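Local structure of succinate-semialdehyde dehydrogenase (Synechococcus, 3VZ3) at residues M131-P136 with A159-Q164; N261-I266 with P306-G311. The protein probably oxidises succinic semialdehyde to succinate, with transfer of hydride to NADP+. The protein carries 1 engineered substitution. All blocks are in the same frame, centred on the assembly; numbering follows the deposited sequence.

Overall arrangement
Two neighbouring contacts, with centres about 12 Å apart, line part of the pocket where NADP and the aldehyde meet. Contact 1 joins two loops that hold NADP, and its segment 131-136 also reaches the substrate; contact 2 brings in the loop 261-266, which faces the substrate aldehyde and the nicotinamide. The two contacts touch directly. Asn134 ND2 lies 3.0 Å from Gln263 O, a probable hydrogen bond, and Trp133 CZ3 packs 3.3 Å from Ala308 CB. Asn134 ND2 and the backbone N of Ala265 both bond to the aldehyde oxygen O4, so each contact supplies one of these two donors.

Contact 1 (M131-P136 with A159-Q164); sequences MPWNFP and ASNVPQ. With NAP (NADP nicotinamide-adenine-dinucleotide phosphate), chain D; SSN (4-oxobutanoic acid), chain C.
Trp133 and Asn161 meet closely: Asn161 ND2 approaches Trp133 CG to 3.3 Å, with the amide and indole planes 70° apart, so this is no flat stack. Apolar contacts accompany it. Trp133 CB rests against both Ala159 CB and Val162 CG1, at 3.8 Å in each case, while the other branch, Val162 CG2, faces Pro136 CB.

The loops follow the neighbouring parallel strands 116-130 and 153-157, linked through helix 138-149 in a beta-alpha-beta crossover, and in Rossmann-like fashion the cofactor is bound at the strand ends. A type I turn from Ala159 to Val162, closed by Val162 N to Ala159 O, shapes the second loop.

Polar bonds run to NADP. With Trp133 CG between its backbone N and carbonyl carbon (chi1 51°), the indole carries NE1 to the pyrophosphate oxygen O1N, 2.8 Å away, in a bent bond (134°). The ribose hydroxyl O3B donates to Met131 O at 2.7 Å. Ser160 grips the 2'-phosphate twice, through a nearly straight bond from its N to O2X (2.9 Å) and through its OG to O1X (2.6 Å), consistent with a preference for NADP.

Contact 2 (N261-I266 with P306-G311); sequences NGQSAI and PLATEG. Engineered in segment 261-266: Ala265 (natural residue Cys). With SSN (4-oxobutanoic acid), chain C; NAP (NADP nicotinamide-adenine-dinucleotide phosphate), chain D.
Gln263 reaches across to Leu307 and Ala308, illustrating how one long side chain can bridge two loops. Its CG stands anti to the carbonyl carbon (chi1 -60°) and the chain runs on extended, bringing CD to 3.9 Å from Leu307 CD2. Although the CB of Leu307 points neither at nor away from the other segment, its CD2 comes forward to 3.4 Å from Asn261 O. The end of Gln263 is less certain: as modelled, NE2 lies 2.9 Å from Ala308 N, two donors face to face, so the amide is probably turned over. Shortening Gln263 to an alanine would probably open a gap beside Leu307 CD2 and leave Leu307 and Ala308 less closely tied to the loop 261-266.

Asn261 works at the other end. Its ND2 donates to a water at 3.0 Å, and that water donates to Pro306 O at 2.7 Å; OD1 takes the backbone N of Gly305, and ND2 also bonds to Gly77 O, so several bonds fix the buried amide's rotation.

Beyond an inverse gamma turn centred on Gln263, the loop bends toward the substrate. Ser264 OG, turned beside its carbonyl carbon (chi1 173°), accepts from Ile266 N in an ST turn. The backbone N of Ala265 then donates to the aldehyde oxygen O4 at 2.7 Å, nearly straight at 164°, consistent with the family's oxyanion hole. Ala265 is engineered from cysteine, probably the nucleophile of this family, and its CB sits 3.3 Å from nicotinamide C2N.

Segment 261-266 lies in the loop between helix 246-258 and strand 270-274, while segment 306-311 leads into helix 310-326, where Thr309 OG1 caps Ile312 N and the side chains of Ile312, Leu313 and Ile316 pack on Leu307.

Contact 1 (M131-P136 with A159-Q164)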
loop_
_atom_site.group_PDB
_atom_site.type_symbol
_atom_site.label_atom_id
_atom_site.label_comp_id
_atom_site.label_asym_id
_atom_site.label_seq_id
_atom_site.Cartn_x
_atom_site.Cartn_y
_atom_site.Cartn_z
ATOM N N MET A 131 -0.058 0.852 17.838
ATOM C CA MET A 131 -0.036 2.299 18.087
ATOM C C MET A 131 0.977 2.678 19.173
ATOM O O MET A 131 1.343 1.837 19.993
ATOM C CB MET A 131 -1.444 2.810 18.444
ATOM C CG MET A 131 -2.457 2.735 17.283
ATOM S SD MET A 131 -2.079 3.943 16.005
ATOM C CE MET A 131 -2.601 3.078 14.505
ATOM N N PRO A 132 1.476 3.931 19.133
ATOM C CA PRO A 132 2.511 4.422 20.035
ATOM C C PRO A 132 1.950 5.223 21.220
ATOM O O PRO A 132 0.785 5.659 21.197
ATOM C CB PRO A 132 3.308 5.353 19.118
ATOM C CG PRO A 132 2.209 6.041 18.323
ATOM C CD PRO A 132 1.120 4.954 18.128
ATOM N N TRP A 133 2.788 5.445 22.224
ATOM C CA TRP A 133 2.369 6.116 23.456
ATOM C C TRP A 133 2.243 7.643 23.367
ATOM O O TRP A 133 1.668 8.250 24.270
ATOM C CB TRP A 133 3.293 5.731 24.641
ATOM C CG TRP A 133 4.725 5.918 24.292
ATOM C CD1 TRP A 133 5.597 4.949 23.875
ATOM C CD2 TRP A 133 5.450 7.163 24.237
ATOM N NE1 TRP A 133 6.822 5.510 23.586
ATOM C CE2 TRP A 133 6.754 6.864 23.786
ATOM C CE3 TRP A 133 5.123 8.500 24.523
ATOM C CZ2 TRP A 133 7.743 7.853 23.633
ATOM C CZ3 TRP A 133 6.101 9.489 24.354
ATOM C CH2 TRP A 133 7.392 9.156 23.906
ATOM N N ASN A 134 2.783 8.260 22.308
ATOM C CA ASN A 134 2.957 9.725 22.315
ATOM C C ASN A 134 1.685 10.551 22.109
ATOM O O ASN A 134 1.552 11.635 22.683
ATOM C CB ASN A 134 4.100 10.183 21.396
ATOM C CG ASN A 134 3.776 10.044 19.919
ATOM O OD1 ASN A 134 3.078 9.121 19.499
ATOM N ND2 ASN A 134 4.318 10.958 19.109
ATOM N N PHE A 135 0.758 10.013 21.312
ATOM C CA PHE A 135 -0.591 10.566 21.162
ATOM C C PHE A 135 -1.542 9.392 21.327
ATOM O O PHE A 135 -2.089 8.883 20.344
ATOM C CB PHE A 135 -0.771 11.269 19.805
ATOM C CG PHE A 135 -0.008 12.555 19.704
ATOM C CD1 PHE A 135 1.307 12.560 19.255
ATOM C CD2 PHE A 135 -0.595 13.751 20.099
ATOM C CE1 PHE A 135 2.020 13.765 19.185
ATOM C CE2 PHE A 135 0.104 14.955 20.030
ATOM C CZ PHE A 135 1.415 14.956 19.582
ATOM N N PRO A 136 -1.724 8.949 22.581
ATOM C CA PRO A 136 -2.373 7.654 22.824
ATOM C C PRO A 136 -3.853 7.600 22.503
ATOM O O PRO A 136 -4.402 6.497 22.414
ATOM C CB PRO A 136 -2.150 7.419 24.320
ATOM C CG PRO A 136 -2.025 8.779 24.910
ATOM C CD PRO A 136 -1.346 9.617 23.841
ATOM N N ALA A 159 0.784 0.731 22.833
ATOM C CA ALA A 159 2.059 0.698 23.560
ATOM C C ALA A 159 1.846 0.156 24.985
ATOM O O ALA A 159 0.812 0.408 25.616
ATOM C CB ALA A 159 2.693 2.108 23.574
ATOM N N SER A 160 2.817 -0.612 25.487
ATOM C CA SER A 160 2.663 -1.288 26.776
ATOM C C SER A 160 2.640 -0.337 27.971
ATOM O O SER A 160 2.278 -0.734 29.074
ATOM C CB SER A 160 3.767 -2.334 26.969
ATOM O OG SER A 160 3.542 -3.408 26.067
ATOM N N ASN A 161 3.031 0.914 27.746
ATOM C CA ASN A 161 3.039 1.911 28.806
ATOM C C ASN A 161 1.800 2.800 28.824
ATOM O O ASN A 161 1.692 3.682 29.675
ATOM C CB ASN A 161 4.312 2.775 28.738
ATOM C CG ASN A 161 4.511 3.439 27.385
ATOM O OD1 ASN A 161 4.380 2.809 26.341
ATOM N ND2 ASN A 161 4.894 4.718 27.408
ATOM N N VAL A 162 0.856 2.566 27.907
ATOM C CA VAL A 162 -0.430 3.285 27.984
ATOM C C VAL A 162 -1.663 2.347 28.013
ATOM O O VAL A 162 -2.612 2.544 27.258
ATOM C CB VAL A 162 -0.571 4.386 26.889
ATOM C CG1 VAL A 162 0.442 5.509 27.133
ATOM C CG2 VAL A 162 -0.451 3.798 25.446
ATOM N N PRO A 163 -1.643 1.338 28.896
ATOM C CA PRO A 163 -2.759 0.376 28.925
ATOM C C PRO A 163 -4.100 1.004 29.331
ATOM O O PRO A 163 -5.154 0.611 28.810
ATOM C CB PRO A 163 -2.313 -0.647 29.973
ATOM C CG PRO A 163 -1.374 0.098 30.866
ATOM C CD PRO A 163 -0.631 1.037 29.930
ATOM N N GLN A 164 -4.080 1.958 30.253
ATOM C CA GLN A 164 -5.320 2.639 30.630
ATOM C C GLN A 164 -5.902 3.445 29.470
ATOM O O GLN A 164 -7.127 3.488 29.302
ATOM C CB GLN A 164 -5.107 3.539 31.843
ATOM C CG GLN A 164 -4.825 2.745 33.114
ATOM C CD GLN A 164 -4.770 3.636 34.333
ATOM O OE1 GLN A 164 -5.733 4.352 34.638
ATOM N NE2 GLN A 164 -3.639 3.610 35.035
HETATM P PA NAP D . 7.762 2.088 19.092
HETATM O O1A NAP D . 8.765 1.511 20.026
HETATM O O2A NAP D . 7.970 1.745 17.666
HETATM O O5B NAP D . 6.294 1.632 19.595
HETATM C C5B NAP D . 5.140 1.808 18.795
HETATM C C4B NAP D . 4.287 0.546 18.930
HETATM O O4B NAP D . 4.956 -0.556 18.323
HETATM C C3B NAP D . 4.047 0.130 20.375
HETATM O O3B NAP D . 2.739 -0.400 20.427
HETATM C C2B NAP D . 5.092 -0.951 20.622
HETATM O O2B NAP D . 4.716 -1.892 21.598
HETATM C C1B NAP D . 5.125 -1.610 19.259
HETATM N N9A NAP D . 6.356 -2.342 18.898
HETATM C C8A NAP D . 7.667 -2.094 19.240
HETATM N N7A NAP D . 8.444 -3.038 18.630
HETATM C C5A NAP D . 7.642 -3.864 17.910
HETATM C C6A NAP D . 7.888 -4.974 17.103
HETATM N N6A NAP D . 9.133 -5.419 16.921
HETATM N N1A NAP D . 6.828 -5.617 16.488
HETATM C C2A NAP D . 5.526 -5.169 16.660
HETATM N N3A NAP D . 5.287 -4.067 17.464
HETATM C C4A NAP D . 6.330 -3.431 18.070
HETATM O O3 NAP D . 7.690 3.693 19.176
HETATM P PN NAP D . 8.282 4.750 20.235
HETATM O O1N NAP D . 8.178 4.176 21.595
HETATM O O2N NAP D . 9.615 5.198 19.744
HETATM O O5D NAP D . 7.184 5.911 20.004
HETATM C C5D NAP D . 7.543 7.105 19.334
HETATM C C4D NAP D . 7.678 6.928 17.827
HETATM O O4D NAP D . 6.416 7.067 17.221
HETATM C C3D NAP D . 8.544 8.007 17.185
HETATM O O3D NAP D . 9.879 7.590 17.005
HETATM C C2D NAP D . 7.917 8.228 15.835
HETATM O O2D NAP D . 8.703 7.480 14.944
HETATM C C1D NAP D . 6.566 7.545 15.895
HETATM N N1N NAP D . 5.382 8.343 15.503
HETATM C C2N NAP D . 5.037 8.545 14.183
HETATM C C3N NAP D . 3.896 9.295 13.870
HETATM C C7N NAP D . 3.393 9.508 12.465
HETATM O O7N NAP D . 2.029 9.851 12.291
HETATM N N7N NAP D . 4.212 9.386 11.419
HETATM C C4N NAP D . 3.114 9.799 14.898
HETATM C C5N NAP D . 3.455 9.559 16.224
HETATM C C6N NAP D . 4.592 8.821 16.516
HETATM P P2B NAP D . 5.417 -1.952 23.060
HETATM O O1X NAP D . 4.810 -3.133 23.777
HETATM O O2X NAP D . 5.153 -0.662 23.789
HETATM O O3X NAP D . 6.915 -2.116 22.836
HETATM C C1 SSN C . 0.157 14.258 14.573
HETATM O O1 SSN C . 0.081 15.250 15.349
HETATM C C2 SSN C . 1.446 13.487 14.435
HETATM O O2 SSN C . -0.795 13.855 13.895
HETATM C C3 SSN C . 1.755 12.894 15.797
HETATM C C4 SSN C . 3.169 13.279 16.172
HETATM O O4 SSN C . 3.945 12.422 16.558
#

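Contact 2 (N261-I266 with P306-G311)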
loop_
_atom_site.group_PDB
_atom_site.type_symbol
_atom_site.label_atom_id
_atom_site.label_comp_id
_atom_site.label_asym_id
_atom_site.label_seq_id
_atom_site.Cartn_x
_atom_site.Cartn_y
_atom_site.Cartn_z
ATOM N N ASN A 261 6.173 17.600 25.011
ATOM C CA ASN A 261 7.520 17.481 25.572
ATOM C C ASN A 261 8.568 17.050 24.528
ATOM O O ASN A 261 9.511 16.327 24.849
ATOM C CB ASN A 261 7.497 16.553 26.797
ATOM C CG ASN A 261 6.391 16.927 27.777
ATOM O OD1 ASN A 261 6.077 18.114 27.946
ATOM N ND2 ASN A 261 5.773 15.918 28.406
ATOM N N GLY A 262 8.387 17.511 23.285
ATOM C CA GLY A 262 9.291 17.184 22.185
ATOM C C GLY A 262 9.025 15.874 21.458
ATOM O O GLY A 262 9.663 15.567 20.443
ATOM N N GLN A 263 8.069 15.113 21.969
ATOM C CA GLN A 263 7.868 13.741 21.523
ATOM C C GLN A 263 6.813 13.693 20.428
ATOM O O GLN A 263 5.732 13.121 20.595
ATOM C CB GLN A 263 7.506 12.857 22.717
ATOM C CG GLN A 263 8.585 12.832 23.812
ATOM C CD GLN A 263 8.006 12.476 25.170
ATOM O OE1 GLN A 263 6.977 13.020 25.596
ATOM N NE2 GLN A 263 8.660 11.556 25.848
ATOM N N SER A 264 7.141 14.308 19.296
ATOM C CA SER A 264 6.237 14.306 18.143
ATOM C C SER A 264 7.050 13.941 16.917
ATOM O O SER A 264 8.142 14.480 16.705
ATOM C CB SER A 264 5.593 15.677 17.938
ATOM O OG SER A 264 4.841 15.709 16.725
ATOM N N ALA A 265 6.476 13.082 16.090
ATOM C CA ALA A 265 7.096 12.700 14.835
ATOM C C ALA A 265 7.203 13.909 13.903
ATOM O O ALA A 265 8.117 13.947 13.080
ATOM C CB ALA A 265 6.302 11.617 14.174
ATOM N N ILE A 266 6.287 14.882 14.047
ATOM C CA ILE A 266 6.321 16.113 13.234
ATOM C C ILE A 266 6.790 17.339 14.010
ATOM O O ILE A 266 6.465 18.477 13.653
ATOM C CB ILE A 266 4.977 16.395 12.512
ATOM C CG1 ILE A 266 3.798 16.410 13.509
ATOM C CG2 ILE A 266 4.780 15.358 11.398
ATOM C CD1 ILE A 266 2.449 16.841 12.875
ATOM N N PRO A 306 7.631 15.677 32.057
ATOM C CA PRO A 306 8.728 14.719 31.932
ATOM C C PRO A 306 8.623 13.992 30.599
ATOM O O PRO A 306 7.540 13.947 30.012
ATOM C CB PRO A 306 8.459 13.729 33.071
ATOM C CG PRO A 306 6.948 13.742 33.221
ATOM C CD PRO A 306 6.536 15.173 32.912
ATOM N N LEU A 307 9.730 13.422 30.124
ATOM C CA LEU A 307 9.671 12.493 29.002
ATOM C C LEU A 307 8.918 11.223 29.439
ATOM O O LEU A 307 8.787 10.953 30.631
ATOM C CB LEU A 307 11.071 12.168 28.475
ATOM C CG LEU A 307 11.866 13.371 27.973
ATOM C CD1 LEU A 307 13.304 12.926 27.606
ATOM C CD2 LEU A 307 11.162 14.033 26.787
ATOM N N ALA A 308 8.417 10.453 28.472
ATOM C CA ALA A 308 7.421 9.419 28.795
ATOM C C ALA A 308 7.948 8.225 29.587
ATOM O O ALA A 308 7.198 7.587 30.343
ATOM C CB ALA A 308 6.732 8.939 27.532
ATOM N N THR A 309 9.216 7.887 29.383
ATOM C CA THR A 309 9.795 6.707 30.048
ATOM C C THR A 309 11.259 6.913 30.347
ATOM O O THR A 309 11.905 7.794 29.786
ATOM C CB THR A 309 9.704 5.415 29.179
ATOM O OG1 THR A 309 10.649 5.504 28.097
ATOM C CG2 THR A 309 8.291 5.206 28.610
ATOM N N GLU A 310 11.785 6.070 31.228
ATOM C CA GLU A 310 13.214 6.094 31.529
ATOM C C GLU A 310 14.079 5.869 30.267
ATOM O O GLU A 310 15.120 6.509 30.101
ATOM C CB GLU A 310 13.534 5.049 32.593
ATOM C CG GLU A 310 14.937 5.193 33.195
ATOM C CD GLU A 310 15.109 4.419 34.495
ATOM O OE1 GLU A 310 14.277 3.531 34.793
ATOM O OE2 GLU A 310 16.083 4.710 35.221
ATOM N N GLY A 311 13.657 4.945 29.401
ATOM C CA GLY A 311 14.355 4.674 28.128
ATOM C C GLY A 311 14.466 5.875 27.194
ATOM O O GLY A 311 15.524 6.137 26.623
HETATM C C1 SSN C . 0.157 14.258 14.573
HETATM O O1 SSN C . 0.081 15.250 15.349
HETATM C C2 SSN C . 1.446 13.487 14.435
HETATM O O2 SSN C . -0.795 13.855 13.895
HETATM C C3 SSN C . 1.755 12.894 15.797
HETATM C C4 SSN C . 3.169 13.279 16.172
HETATM O O4 SSN C . 3.945 12.422 16.558
HETATM P PA NAP D . 7.762 2.088 19.092
HETATM O O1A NAP D . 8.765 1.511 20.026
HETATM O O2A NAP D . 7.970 1.745 17.666
HETATM O O5B NAP D . 6.294 1.632 19.595
HETATM C C5B NAP D . 5.140 1.808 18.795
HETATM C C4B NAP D . 4.287 0.546 18.930
HETATM O O4B NAP D . 4.956 -0.556 18.323
HETATM C C3B NAP D . 4.047 0.130 20.375
HETATM O O3B NAP D . 2.739 -0.400 20.427
HETATM C C2B NAP D . 5.092 -0.951 20.622
HETATM O O2B NAP D . 4.716 -1.892 21.598
HETATM C C1B NAP D . 5.125 -1.610 19.259
HETATM N N9A NAP D . 6.356 -2.342 18.898
HETATM C C8A NAP D . 7.667 -2.094 19.240
HETATM N N7A NAP D . 8.444 -3.038 18.630
HETATM C C5A NAP D . 7.642 -3.864 17.910
HETATM C C6A NAP D . 7.888 -4.974 17.103
HETATM N N6A NAP D . 9.133 -5.419 16.921
HETATM N N1A NAP D . 6.828 -5.617 16.488
HETATM C C2A NAP D . 5.526 -5.169 16.660
HETATM N N3A NAP D . 5.287 -4.067 17.464
HETATM C C4A NAP D . 6.330 -3.431 18.070
HETATM O O3 NAP D . 7.690 3.693 19.176
HETATM P PN NAP D . 8.282 4.750 20.235
HETATM O O1N NAP D . 8.178 4.176 21.595
HETATM O O2N NAP D . 9.615 5.198 19.744
HETATM O O5D NAP D . 7.184 5.911 20.004
HETATM C C5D NAP D . 7.543 7.105 19.334
HETATM C C4D NAP D . 7.678 6.928 17.827
HETATM O O4D NAP D . 6.416 7.067 17.221
HETATM C C3D NAP D . 8.544 8.007 17.185
HETATM O O3D NAP D . 9.879 7.590 17.005
HETATM C C2D NAP D . 7.917 8.228 15.835
HETATM O O2D NAP D . 8.703 7.480 14.944
HETATM C C1D NAP D . 6.566 7.545 15.895
HETATM N N1N NAP D . 5.382 8.343 15.503
HETATM C C2N NAP D . 5.037 8.545 14.183
HETATM C C3N NAP D . 3.896 9.295 13.870
HETATM C C7N NAP D . 3.393 9.508 12.465
HETATM O O7N NAP D . 2.029 9.851 12.291
HETATM N N7N NAP D . 4.212 9.386 11.419
HETATM C C4N NAP D . 3.114 9.799 14.898
HETATM C C5N NAP D . 3.455 9.559 16.224
HETATM C C6N NAP D . 4.592 8.821 16.516
HETATM P P2B NAP D . 5.417 -1.952 23.060
HETATM O O1X NAP D . 4.810 -3.133 23.777
HETATM O O2X NAP D . 5.153 -0.662 23.789
HETATM O O3X NAP D . 6.915 -2.116 22.836
HETATM O O HOH W 1 5.880 12.934 28.129
#